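Local coordinates for N-alpha-acetyltransferase 35, NatC auxiliary subunit (Saccharomyces cerevisiae, PDB 6YGA), which serves as the auxiliary subunit of the NatC N-terminal acetyltransferase complex, which acetylates the N-terminal methionine of the L-A virus Gag protein, at residues B[238-243]-B[344-349]; B[408-413]-B[448-453]. All coordinates share one frame; numbering follows the deposited sequence.

Interaction 1 of 2, residues B[238-243]-B[344-349]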
# COMPACT_ATOMS: atom_id res chain seq x y z
N THR B 238 11.18 18.99 14.66
CA THR B 238 12.10 20.11 14.75
C THR B 238 12.90 20.07 16.05
O THR B 238 14.11 20.29 16.05
CB THR B 238 11.35 21.44 14.63
OG1 THR B 238 10.47 21.59 15.76
CG2 THR B 238 10.53 21.48 13.35
N ASP B 239 12.23 19.78 17.16
CA ASP B 239 12.87 19.72 18.47
C ASP B 239 12.83 18.33 19.08
O ASP B 239 13.36 18.15 20.18
CB ASP B 239 12.21 20.72 19.43
CG ASP B 239 11.99 22.09 18.79
OD1 ASP B 239 12.92 22.58 18.11
OD2 ASP B 239 10.90 22.66 18.97
N TYR B 240 12.22 17.35 18.40
CA TYR B 240 12.09 15.99 18.92
C TYR B 240 11.42 15.98 20.29
O TYR B 240 11.79 15.23 21.19
CB TYR B 240 13.45 15.27 18.96
CG TYR B 240 14.08 15.15 17.59
CD1 TYR B 240 13.53 14.30 16.63
CD2 TYR B 240 15.20 15.89 17.25
CE1 TYR B 240 14.09 14.19 15.37
CE2 TYR B 240 15.77 15.78 15.99
CZ TYR B 240 15.22 14.93 15.06
OH TYR B 240 15.78 14.82 13.81
N SER B 241 10.41 16.84 20.43
CA SER B 241 9.69 16.96 21.69
C SER B 241 8.85 15.71 21.94
O SER B 241 8.22 15.16 21.03
CB SER B 241 8.79 18.20 21.66
OG SER B 241 7.97 18.26 22.81
N THR B 242 8.86 15.25 23.18
CA THR B 242 8.02 14.13 23.61
C THR B 242 6.81 14.58 24.40
O THR B 242 6.07 13.74 24.91
CB THR B 242 8.85 13.14 24.44
OG1 THR B 242 9.38 13.81 25.59
CG2 THR B 242 9.99 12.57 23.61
N LYS B 243 6.59 15.89 24.53
CA LYS B 243 5.48 16.39 25.33
C LYS B 243 4.15 16.10 24.64
O LYS B 243 4.04 16.14 23.41
CB LYS B 243 5.64 17.89 25.58
CG LYS B 243 6.93 18.24 26.30
CD LYS B 243 7.16 19.74 26.34
CE LYS B 243 8.51 20.06 26.94
NZ LYS B 243 8.82 21.52 26.92
N PRO B 344 10.04 6.71 11.70
CA PRO B 344 11.44 6.61 11.24
C PRO B 344 12.19 7.93 11.32
O PRO B 344 13.40 7.91 11.61
CB PRO B 344 11.29 6.12 9.79
CG PRO B 344 9.95 5.47 9.74
CD PRO B 344 9.10 6.33 10.63
N LEU B 345 11.53 9.06 11.10
CA LEU B 345 12.21 10.35 11.23
C LEU B 345 12.50 10.69 12.68
O LEU B 345 13.53 11.30 12.98
CB LEU B 345 11.36 11.45 10.58
CG LEU B 345 11.10 11.24 9.09
CD1 LEU B 345 10.14 12.29 8.55
CD2 LEU B 345 12.41 11.25 8.33
N PHE B 346 11.60 10.31 13.59
CA PHE B 346 11.82 10.50 15.02
C PHE B 346 12.84 9.50 15.56
O PHE B 346 13.58 9.82 16.50
CB PHE B 346 10.49 10.35 15.76
CG PHE B 346 10.57 10.64 17.23
CD1 PHE B 346 10.46 11.94 17.70
CD2 PHE B 346 10.74 9.62 18.15
CE1 PHE B 346 10.52 12.22 19.05
CE2 PHE B 346 10.81 9.89 19.50
CZ PHE B 346 10.70 11.19 19.95
N PHE B 347 12.90 8.30 14.98
CA PHE B 347 13.81 7.26 15.45
C PHE B 347 15.21 7.46 14.89
O PHE B 347 16.20 7.31 15.63
CB PHE B 347 13.25 5.89 15.06
CG PHE B 347 13.95 4.73 15.70
CD1 PHE B 347 13.83 4.50 17.06
CD2 PHE B 347 14.70 3.85 14.93
CE1 PHE B 347 14.47 3.42 17.65
CE2 PHE B 347 15.33 2.77 15.52
CZ PHE B 347 15.22 2.56 16.88
N ILE B 348 15.32 7.79 13.61
CA ILE B 348 16.59 8.02 12.94
C ILE B 348 16.67 9.52 12.65
O ILE B 348 15.94 10.02 11.79
CB ILE B 348 16.71 7.20 11.65
CG1 ILE B 348 16.45 5.72 11.95
CG2 ILE B 348 18.07 7.39 11.01
CD1 ILE B 348 16.43 4.84 10.72
N ARG B 349 17.54 10.22 13.37
CA ARG B 349 17.45 11.67 13.50
C ARG B 349 18.47 12.39 12.60
O ARG B 349 19.21 11.77 11.84
CB ARG B 349 17.61 12.06 14.96
CG ARG B 349 16.50 11.53 15.84
CD ARG B 349 16.56 12.07 17.25
NE ARG B 349 15.40 11.62 18.02
CZ ARG B 349 15.20 11.90 19.31
NH1 ARG B 349 16.07 12.63 19.99
NH2 ARG B 349 14.11 11.44 19.91
O HOH W 1 14.28 13.44 22.59

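Interaction 2 of 2, residues B[408-413]-B[448-453]. With EDO (1,2-ethanediol), chain X; EDO (1,2-ethanediol), chain C.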
# COMPACT_ATOMS: atom_id res chain seq x y z
N ARG B 408 2.80 -3.23 1.99
CA ARG B 408 4.21 -2.92 1.79
C ARG B 408 5.08 -3.57 2.86
O ARG B 408 6.26 -3.85 2.62
CB ARG B 408 4.44 -1.41 1.78
CG ARG B 408 3.82 -0.70 0.59
CD ARG B 408 4.59 -0.97 -0.68
NE ARG B 408 4.07 -0.21 -1.81
CZ ARG B 408 4.71 -0.06 -2.97
NH1 ARG B 408 5.91 -0.61 -3.14
NH2 ARG B 408 4.17 0.65 -3.94
N TYR B 409 4.52 -3.80 4.05
CA TYR B 409 5.27 -4.46 5.12
C TYR B 409 5.78 -5.81 4.66
O TYR B 409 6.97 -6.13 4.82
CB TYR B 409 4.39 -4.59 6.36
CG TYR B 409 5.01 -5.35 7.51
CD1 TYR B 409 6.12 -4.86 8.19
CD2 TYR B 409 4.47 -6.56 7.93
CE1 TYR B 409 6.68 -5.56 9.25
CE2 TYR B 409 5.02 -7.27 8.98
CZ TYR B 409 6.12 -6.76 9.64
OH TYR B 409 6.66 -7.48 10.68
N ARG B 410 4.91 -6.62 4.06
CA ARG B 410 5.35 -7.93 3.57
C ARG B 410 6.28 -7.78 2.37
O ARG B 410 7.24 -8.55 2.22
CB ARG B 410 4.15 -8.79 3.20
CG ARG B 410 4.53 -10.17 2.68
CD ARG B 410 3.32 -11.05 2.46
NE ARG B 410 3.71 -12.43 2.20
CZ ARG B 410 3.93 -12.93 0.99
NH1 ARG B 410 3.79 -12.16 -0.08
NH2 ARG B 410 4.29 -14.20 0.85
N GLN B 411 6.03 -6.78 1.51
CA GLN B 411 6.87 -6.60 0.34
C GLN B 411 8.28 -6.17 0.71
O GLN B 411 9.23 -6.46 -0.03
CB GLN B 411 6.23 -5.58 -0.61
CG GLN B 411 4.91 -6.05 -1.18
CD GLN B 411 4.07 -4.92 -1.76
OE1 GLN B 411 4.60 -3.93 -2.25
NE2 GLN B 411 2.76 -5.08 -1.71
N GLY B 412 8.45 -5.50 1.85
CA GLY B 412 9.78 -5.09 2.27
C GLY B 412 10.69 -6.26 2.55
O GLY B 412 11.92 -6.14 2.45
N PHE B 413 10.12 -7.42 2.91
CA PHE B 413 10.95 -8.57 3.23
C PHE B 413 11.54 -9.22 1.98
O PHE B 413 12.57 -9.90 2.08
CB PHE B 413 10.15 -9.59 4.04
CG PHE B 413 9.89 -9.16 5.45
CD1 PHE B 413 10.91 -9.12 6.38
CD2 PHE B 413 8.61 -8.81 5.85
CE1 PHE B 413 10.67 -8.72 7.69
CE2 PHE B 413 8.36 -8.42 7.15
CZ PHE B 413 9.38 -8.37 8.08
N ILE B 448 10.29 -16.35 8.32
CA ILE B 448 9.07 -16.84 8.96
C ILE B 448 8.00 -15.75 8.96
O ILE B 448 6.84 -16.00 8.62
CB ILE B 448 9.39 -17.33 10.39
CG1 ILE B 448 10.24 -18.60 10.34
CG2 ILE B 448 8.11 -17.53 11.18
CD1 ILE B 448 10.87 -18.98 11.66
N GLU B 449 8.38 -14.53 9.35
CA GLU B 449 7.43 -13.43 9.38
C GLU B 449 6.88 -13.13 7.98
O GLU B 449 5.68 -12.88 7.82
CB GLU B 449 8.09 -12.18 9.97
CG GLU B 449 7.22 -10.94 9.97
CD GLU B 449 6.18 -10.94 11.08
OE1 GLU B 449 6.21 -11.85 11.93
OE2 GLU B 449 5.34 -10.02 11.10
N PHE B 450 7.75 -13.18 6.97
CA PHE B 450 7.31 -12.94 5.60
C PHE B 450 6.30 -13.99 5.15
O PHE B 450 5.33 -13.67 4.45
CB PHE B 450 8.52 -12.93 4.67
CG PHE B 450 8.18 -12.94 3.21
CD1 PHE B 450 7.74 -11.78 2.58
CD2 PHE B 450 8.31 -14.09 2.46
CE1 PHE B 450 7.44 -11.78 1.23
CE2 PHE B 450 8.01 -14.10 1.11
CZ PHE B 450 7.57 -12.95 0.49
N SER B 451 6.50 -15.25 5.55
CA SER B 451 5.62 -16.32 5.09
C SER B 451 4.26 -16.26 5.78
O SER B 451 3.22 -16.35 5.12
CB SER B 451 6.27 -17.68 5.34
OG SER B 451 7.51 -17.80 4.66
N LEU B 452 4.25 -16.12 7.11
CA LEU B 452 2.99 -16.07 7.84
C LEU B 452 2.19 -14.82 7.48
O LEU B 452 0.96 -14.85 7.51
CB LEU B 452 3.24 -16.12 9.34
CG LEU B 452 3.89 -17.40 9.90
CD1 LEU B 452 4.15 -17.27 11.39
CD2 LEU B 452 3.03 -18.62 9.61
N LYS B 453 2.87 -13.73 7.13
CA LYS B 453 2.16 -12.50 6.78
C LYS B 453 1.28 -12.70 5.55
O LYS B 453 0.28 -12.00 5.39
CB LYS B 453 3.17 -11.37 6.56
CG LYS B 453 2.56 -10.05 6.15
CD LYS B 453 1.79 -9.41 7.27
CE LYS B 453 1.07 -8.17 6.77
NZ LYS B 453 0.28 -7.52 7.85
C1 EDO X . 8.74 -2.24 -0.93
O1 EDO X . 7.98 -2.49 -2.12
C2 EDO X . 7.80 -2.25 0.28
O2 EDO X . 8.53 -1.98 1.48
C1 EDO C . 5.49 -15.59 -2.72
O1 EDO C . 4.56 -16.19 -1.81
C2 EDO C . 5.39 -14.07 -2.66
O2 EDO C . 4.09 -13.65 -3.10

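Interaction 1 of 2, residues B[238-243]-B[344-349]
A loop joining helices 235-238 and 245-260 meets the C-terminal end of helix 337-347 through a stacked tyrosine-arginine pair, Tyr240 on Arg349. The Arg349 guanidinium lies flat on the tyrosine, planes 8° apart, but displaced toward Tyr240 CB, so that Arg349 CZ stands 4.4 Å from the Tyr240 ring centroid, an off-centre cation-pi contact. Arg349 CD takes the centre of the face, 3.6 Å from the Tyr240 centroid, a CH-pi contact. The extended Arg349 chain thus runs the length of the ring, from its CB beside the phenol oxygen to the guanidinium, whose face lies against Tyr240 CB. Arg349 NE donates a nearly straight 3.0 Å bond to Phe346 O, in the guanidinium plane, helping to fix its rotation; Arg349 NH2 lies 3.4 Å above the Phe346 ring, offset toward its rim. With CG anti to the backbone N (chi1 -175°), the Phe346 ring turns toward the loop: Phe346 CD1 lies 4.0 Å from Tyr240 CD1, and Thr242 CG2 meets its edge. Water 1 accepts from Arg349 NH1 and donates weakly to Tyr240 O. Tyr240 OH is hydrogen-bonded to the backbone N of Asp350, just past the segment, and Arg349 NH2 makes a weak, long ion pair with Asp314. Between the two segments the direct contacts are thus stacking, cation-pi and van der Waals, the cation oriented by Phe346 O in the last turn of the helix Arg349 follows.

Interaction 2 of 2, residues B[408-413]-B[448-453]
Tyr409 reaches from helix 406-429 to Glu449 on helix 433-456, at one side of an interface where the two segments run roughly antiparallel, their axes 9.3 Å apart at an angle of 139°. Its hydroxyl donates to Glu449 OE2 at 2.9 Å, arriving from above the carboxylate plane, and the edge of its ring also meets the aliphatic part of Lys453, with Tyr409 CD2 3.9 Å from Lys453 CE. Glu449 OE2 has a second hydroxyl partner in Tyr721, so two tyrosines grip one carboxylate oxygen.

Arg410 occupies the middle of the contact. With CG anti to the backbone N and the chain extended as far as NE, it spans the gap and lays its guanidinium over one face of the Phe450 ring, planes 16° apart and Arg410 CZ 4.0 Å from the Phe450 centroid, a cation-pi stack. Arg410 NE also donates to Phe450 O at 3.0 Å; the bond is bent at the hydrogen (141°), and the oxygen lies out of the guanidinium plane. One residue thereby engages Arg410 through both ring and carbonyl. Beyond the stack, NH1 and NH2 make weak bonds to the two oxygens of a 1,2-ethanediol, probably from the crystallisation liquor, while Arg410 CB packs 3.6 Å from Lys453 CG.

One turn on from Tyr409, Phe413 closes the interface: Phe413 CB lies 3.6 Å from Phe450 CD1, and its CZ touches Glu449 CG.

The two consecutive helices form a helical hairpin of the TPR-like region. Behind helix 433-456, Ile448, Ser451 and Leu452 pack on helix 465-506, and Ile448 and Leu452 on helix 511-564, whereas Gln411 packs on Arg140 of the N-alpha-acetyltransferase 30 chain.

Interaction 1 is a surface contact between a loop and a helix end more than a hundred residues apart in sequence, whereas interaction 2 is buried between consecutive helices closer to the centre of the chain. Their centres lie 27 Å apart, and they share no helix. Both use an arginine stacked on an aromatic ring, but the arginine NE bonds within its own segment in 344-349 and across to the partner helix in 408-413. A water bridge accompanies the stack at the surface; in the interior, a direct tyrosine-glutamate bond and a second phenylalanine join it, and the buried area rises from 261 to 449 Å².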